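Local coordinates for protein putative laminarinase (Phanerochaete chrysosporium, PDB 2CL2) that probably hydrolyses beta-glucans such as laminarin, as a secreted fungal glycoside hydrolase of family 16, at residues D88-P93 against Y288-S293. Residues are numbered along the deposited sequence; the frame is centred on the assembly and turned at random.
With MAN (alpha-D-mannopyranose), chain B.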
ATOM      1  N   ASP A  88       3.052   2.866 -10.535  1.00  4.95           N
ATOM      2  CA  ASP A  88       3.530   1.930 -11.555  1.00  4.95           C
ATOM      3  C   ASP A  88       4.542   1.041 -10.836  1.00  4.68           C
ATOM      4  O   ASP A  88       5.653   1.470 -10.559  1.00  4.70           O
ATOM      5  CB  ASP A  88       4.167   2.712 -12.712  1.00  5.35           C
ATOM      6  CG  ASP A  88       4.689   1.822 -13.825  1.00  6.28           C
ATOM      7  OD1 ASP A  88       4.676   0.592 -13.695  1.00  6.72           O
ATOM      8  OD2 ASP A  88       5.136   2.376 -14.857  1.00  8.82           O
ATOM      9  N   VAL A  89       4.116  -0.176 -10.512  1.00  4.73           N
ATOM     10  CA  VAL A  89       4.837  -1.050  -9.589  1.00  4.75           C
ATOM     11  C   VAL A  89       5.299  -2.312 -10.293  1.00  4.79           C
ATOM     12  O   VAL A  89       4.481  -3.092 -10.762  1.00  4.82           O
ATOM     13  CB  VAL A  89       3.945  -1.449  -8.407  1.00  4.73           C
ATOM     14  CG1 VAL A  89       4.704  -2.348  -7.415  1.00  5.04           C
ATOM     15  CG2 VAL A  89       3.386  -0.213  -7.719  1.00  4.36           C
ATOM     16  N   ARG A  90       6.611  -2.509 -10.364  1.00  4.44           N
ATOM     17  CA  ARG A  90       7.174  -3.677 -11.033  1.00  5.13           C
ATOM     18  C   ARG A  90       7.214  -4.894 -10.117  1.00  5.21           C
ATOM     19  O   ARG A  90       7.112  -6.021 -10.588  1.00  4.93           O
ATOM     20  CB  ARG A  90       8.594  -3.391 -11.501  1.00  5.75           C
ATOM     21  CG  ARG A  90       8.746  -2.138 -12.352  1.00  6.01           C
ATOM     22  CD  ARG A  90      10.121  -2.118 -12.980  1.00  6.63           C
ATOM     23  NE  ARG A  90      10.395  -0.931 -13.789  1.00  7.63           N
ATOM     24  CZ  ARG A  90      11.141   0.104 -13.415  1.00  7.40           C
ATOM     25  NH1 ARG A  90      11.692   0.180 -12.214  1.00  8.68           N
ATOM     26  NH2 ARG A  90      11.322   1.105 -14.258  1.00  8.46           N
ATOM     27  N   HIS A  91       7.374  -4.663  -8.817  1.00  4.50           N
ATOM     28  CA  HIS A  91       7.554  -5.732  -7.837  1.00  4.62           C
ATOM     29  C   HIS A  91       7.076  -5.212  -6.492  1.00  4.34           C
ATOM     30  O   HIS A  91       7.309  -4.045  -6.155  1.00  4.43           O
ATOM     31  CB  HIS A  91       9.041  -6.093  -7.743  1.00  4.65           C
ATOM     32  CG  HIS A  91       9.329  -7.413  -7.081  1.00  4.83           C
ATOM     33  ND1 HIS A  91       9.493  -7.549  -5.717  1.00  4.50           N
ATOM     34  CD2 HIS A  91       9.538  -8.646  -7.608  1.00  5.02           C
ATOM     35  CE1 HIS A  91       9.771  -8.811  -5.435  1.00  4.40           C
ATOM     36  NE2 HIS A  91       9.805  -9.495  -6.565  1.00  5.84           N
ATOM     37  N   MET A  92       6.447  -6.083  -5.712  1.00  4.47           N
ATOM     38  CA  MET A  92       6.099  -5.749  -4.335  1.00  4.50           C
ATOM     39  C   MET A  92       6.731  -6.795  -3.423  1.00  4.75           C
ATOM     40  O   MET A  92       7.073  -7.893  -3.862  1.00  4.73           O
ATOM     41  CB  MET A  92       4.580  -5.696  -4.115  1.00  4.27           C
ATOM     42  CG  MET A  92       3.882  -7.054  -4.131  1.00  4.53           C
ATOM     43  SD  MET A  92       2.182  -6.958  -3.515  1.00  5.29           S
ATOM     44  CE  MET A  92       1.386  -5.977  -4.787  1.00  6.31           C
ATOM     45  N   PRO A  93       6.918  -6.456  -2.147  1.00  4.26           N
ATOM     46  CA  PRO A  93       7.556  -7.434  -1.280  1.00  4.43           C
ATOM     47  C   PRO A  93       6.807  -8.758  -1.207  1.00  4.51           C
ATOM     48  O   PRO A  93       5.572  -8.792  -1.133  1.00  4.24           O
ATOM     49  CB  PRO A  93       7.571  -6.724   0.083  1.00  4.07           C
ATOM     50  CG  PRO A  93       7.597  -5.276  -0.272  1.00  4.17           C
ATOM     51  CD  PRO A  93       6.662  -5.188  -1.444  1.00  3.96           C
ATOM     52  N   TYR A 288      11.052  -6.793  -1.525  1.00  4.90           N
ATOM     53  CA  TYR A 288      11.324  -5.445  -2.001  1.00  5.01           C
ATOM     54  C   TYR A 288      10.208  -4.930  -2.884  1.00  4.90           C
ATOM     55  O   TYR A 288       9.552  -5.685  -3.596  1.00  5.22           O
ATOM     56  CB  TYR A 288      12.665  -5.373  -2.759  1.00  5.52           C
ATOM     57  CG  TYR A 288      12.745  -6.161  -4.053  1.00  5.96           C
ATOM     58  CD1 TYR A 288      12.480  -5.565  -5.282  1.00  6.61           C
ATOM     59  CD2 TYR A 288      13.125  -7.496  -4.050  1.00  5.97           C
ATOM     60  CE1 TYR A 288      12.562  -6.283  -6.463  1.00  6.25           C
ATOM     61  CE2 TYR A 288      13.218  -8.221  -5.229  1.00  6.92           C
ATOM     62  CZ  TYR A 288      12.939  -7.615  -6.428  1.00  6.88           C
ATOM     63  OH  TYR A 288      13.017  -8.354  -7.596  1.00  9.14           O
ATOM     64  N   TRP A 289      10.006  -3.623  -2.801  1.00  4.44           N
ATOM     65  CA  TRP A 289       9.259  -2.871  -3.786  1.00  4.31           C
ATOM     66  C   TRP A 289      10.231  -2.466  -4.888  1.00  4.75           C
ATOM     67  O   TRP A 289      11.357  -2.066  -4.598  1.00  4.77           O
ATOM     68  CB  TRP A 289       8.735  -1.571  -3.183  1.00  4.11           C
ATOM     69  CG  TRP A 289       7.650  -1.688  -2.174  1.00  3.57           C
ATOM     70  CD1 TRP A 289       7.773  -1.662  -0.823  1.00  4.19           C
ATOM     71  CD2 TRP A 289       6.250  -1.766  -2.449  1.00  3.56           C
ATOM     72  NE1 TRP A 289       6.532  -1.739  -0.235  1.00  3.58           N
ATOM     73  CE2 TRP A 289       5.578  -1.812  -1.214  1.00  4.01           C
ATOM     74  CE3 TRP A 289       5.502  -1.846  -3.623  1.00  4.47           C
ATOM     75  CZ2 TRP A 289       4.184  -1.899  -1.120  1.00  3.94           C
ATOM     76  CZ3 TRP A 289       4.123  -1.937  -3.530  1.00  3.96           C
ATOM     77  CH2 TRP A 289       3.479  -1.967  -2.291  1.00  4.06           C
ATOM     78  N   ASP A 290       9.780  -2.545  -6.138  1.00  4.92           N
ATOM     79  CA  ASP A 290      10.476  -1.964  -7.275  1.00  5.41           C
ATOM     80  C   ASP A 290       9.408  -1.112  -7.943  1.00  5.28           C
ATOM     81  O   ASP A 290       8.456  -1.646  -8.495  1.00  4.91           O
ATOM     82  CB  ASP A 290      11.012  -3.059  -8.208  1.00  5.92           C
ATOM     83  CG  ASP A 290      11.626  -2.514  -9.481  1.00  7.00           C
ATOM     84  OD1 ASP A 290      11.440  -1.330  -9.790  1.00  8.15           O
ATOM     85  OD2 ASP A 290      12.282  -3.303 -10.192  1.00 10.31           O
ATOM     86  N   ILE A 291       9.565   0.204  -7.837  1.00  5.40           N
ATOM     87  CA  ILE A 291       8.559   1.159  -8.288  1.00  5.41           C
ATOM     88  C   ILE A 291       9.144   1.977  -9.432  1.00  5.00           C
ATOM     89  O   ILE A 291      10.217   2.571  -9.304  1.00  5.05           O
ATOM     90  CB  ILE A 291       8.087   2.059  -7.113  1.00  5.71           C
ATOM     91  CG1 ILE A 291       7.321   1.194  -6.109  1.00  6.42           C
ATOM     92  CG2 ILE A 291       7.230   3.216  -7.608  1.00  6.04           C
ATOM     93  CD1 ILE A 291       7.212   1.784  -4.729  1.00  6.70           C
ATOM     94  N   ALA A 292       8.446   1.976 -10.563  1.00  4.96           N
ATOM     95  CA  ALA A 292       8.873   2.734 -11.736  1.00  5.61           C
ATOM     96  C   ALA A 292       8.509   4.214 -11.618  1.00  5.61           C
ATOM     97  O   ALA A 292       9.256   5.071 -12.078  1.00  6.51           O
ATOM     98  CB  ALA A 292       8.250   2.150 -12.981  1.00  5.73           C
ATOM     99  N   SER A 293       7.358   4.517 -11.026  1.00  5.72           N
ATOM    100  CA  SER A 293       6.934   5.893 -10.842  1.00  5.89           C
ATOM    101  C   SER A 293       5.739   5.935  -9.914  1.00  5.64           C
ATOM    102  O   SER A 293       4.999   4.961  -9.779  1.00  5.02           O
ATOM    103  CB  SER A 293       6.538   6.548 -12.175  1.00  6.13           C
ATOM    104  OG  SER A 293       5.431   5.889 -12.761  1.00  7.82           O
TER
HETATM  105  C1  MAN B   5      14.806  -4.540 -17.960  1.00 25.23           C
HETATM  106  C2  MAN B   5      14.482  -3.550 -19.066  1.00 26.08           C
HETATM  107  C3  MAN B   5      13.910  -2.249 -18.522  1.00 25.40           C
HETATM  108  C4  MAN B   5      12.760  -2.522 -17.563  1.00 24.63           C
HETATM  109  C5  MAN B   5      13.119  -3.605 -16.546  1.00 23.68           C
HETATM  110  C6  MAN B   5      11.874  -4.032 -15.780  1.00 22.67           C
HETATM  111  O2  MAN B   5      13.547  -4.141 -19.927  1.00 28.30           O
HETATM  112  O3  MAN B   5      13.450  -1.454 -19.595  1.00 25.75           O
HETATM  113  O4  MAN B   5      12.445  -1.323 -16.886  1.00 24.30           O
HETATM  114  O5  MAN B   5      13.656  -4.760 -17.173  1.00 24.04           O
HETATM  115  O6  MAN B   5      12.262  -4.790 -14.654  1.00 21.33           O
HETATM  116  O   HOH W   1       6.240   4.734 -15.069  1.00 14.40           O
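Pro93 presses its CD squarely onto the indole of Trp289, 3.5 Å from the centroid of the five-membered ring and almost on its normal. Beside it, Met92 CB lies over the rim of the six-membered ring in a second CH-pi contact, while Val89 CG1 meets the same indole at its edge. These bumps pack on the interior side of the sheet, where Ile249 and Ile119 from the strands of the other sheet also touch Trp289.

On the opposite face, His91 and Tyr288 lie in an offset stack, planes 4° apart and centroids 3.8 Å apart. With Tyr288 CG set between its backbone N and carbonyl carbon (chi1 65°), the phenol folds back over the imidazole. In the ring's own plane, His91 ND1 donates to Tyr288 O at 2.8 Å, which fixes the rotation of the histidine.

Next along, the extended Arg90 arm reaches over Asp290: Arg90 NH1 makes a salt bridge with the syn lone pair of Asp290 OD1 at 2.9 Å, and OD1 lies close to the guanidinium plane, though the carboxylate is turned 67° from it. The methyl of Ala292 fills in under one guanidinium face, and Arg90 NH2 also donates a hydrogen bond to Asp50 O.

Two classic bulges bend this antiparallel pairing in the beta-sandwich of the GH16 fold: Arg90 and His91 face Asp290, whose O accepts both their N-H groups, and Ala292 and Ser293 face Asp88. A water joins Asp88 OD2 to Ser293 OG, while Asp88 OD1 forms a salt bridge with Arg203. Apolar inward, the contact turns its charges outward, already paired within the protein.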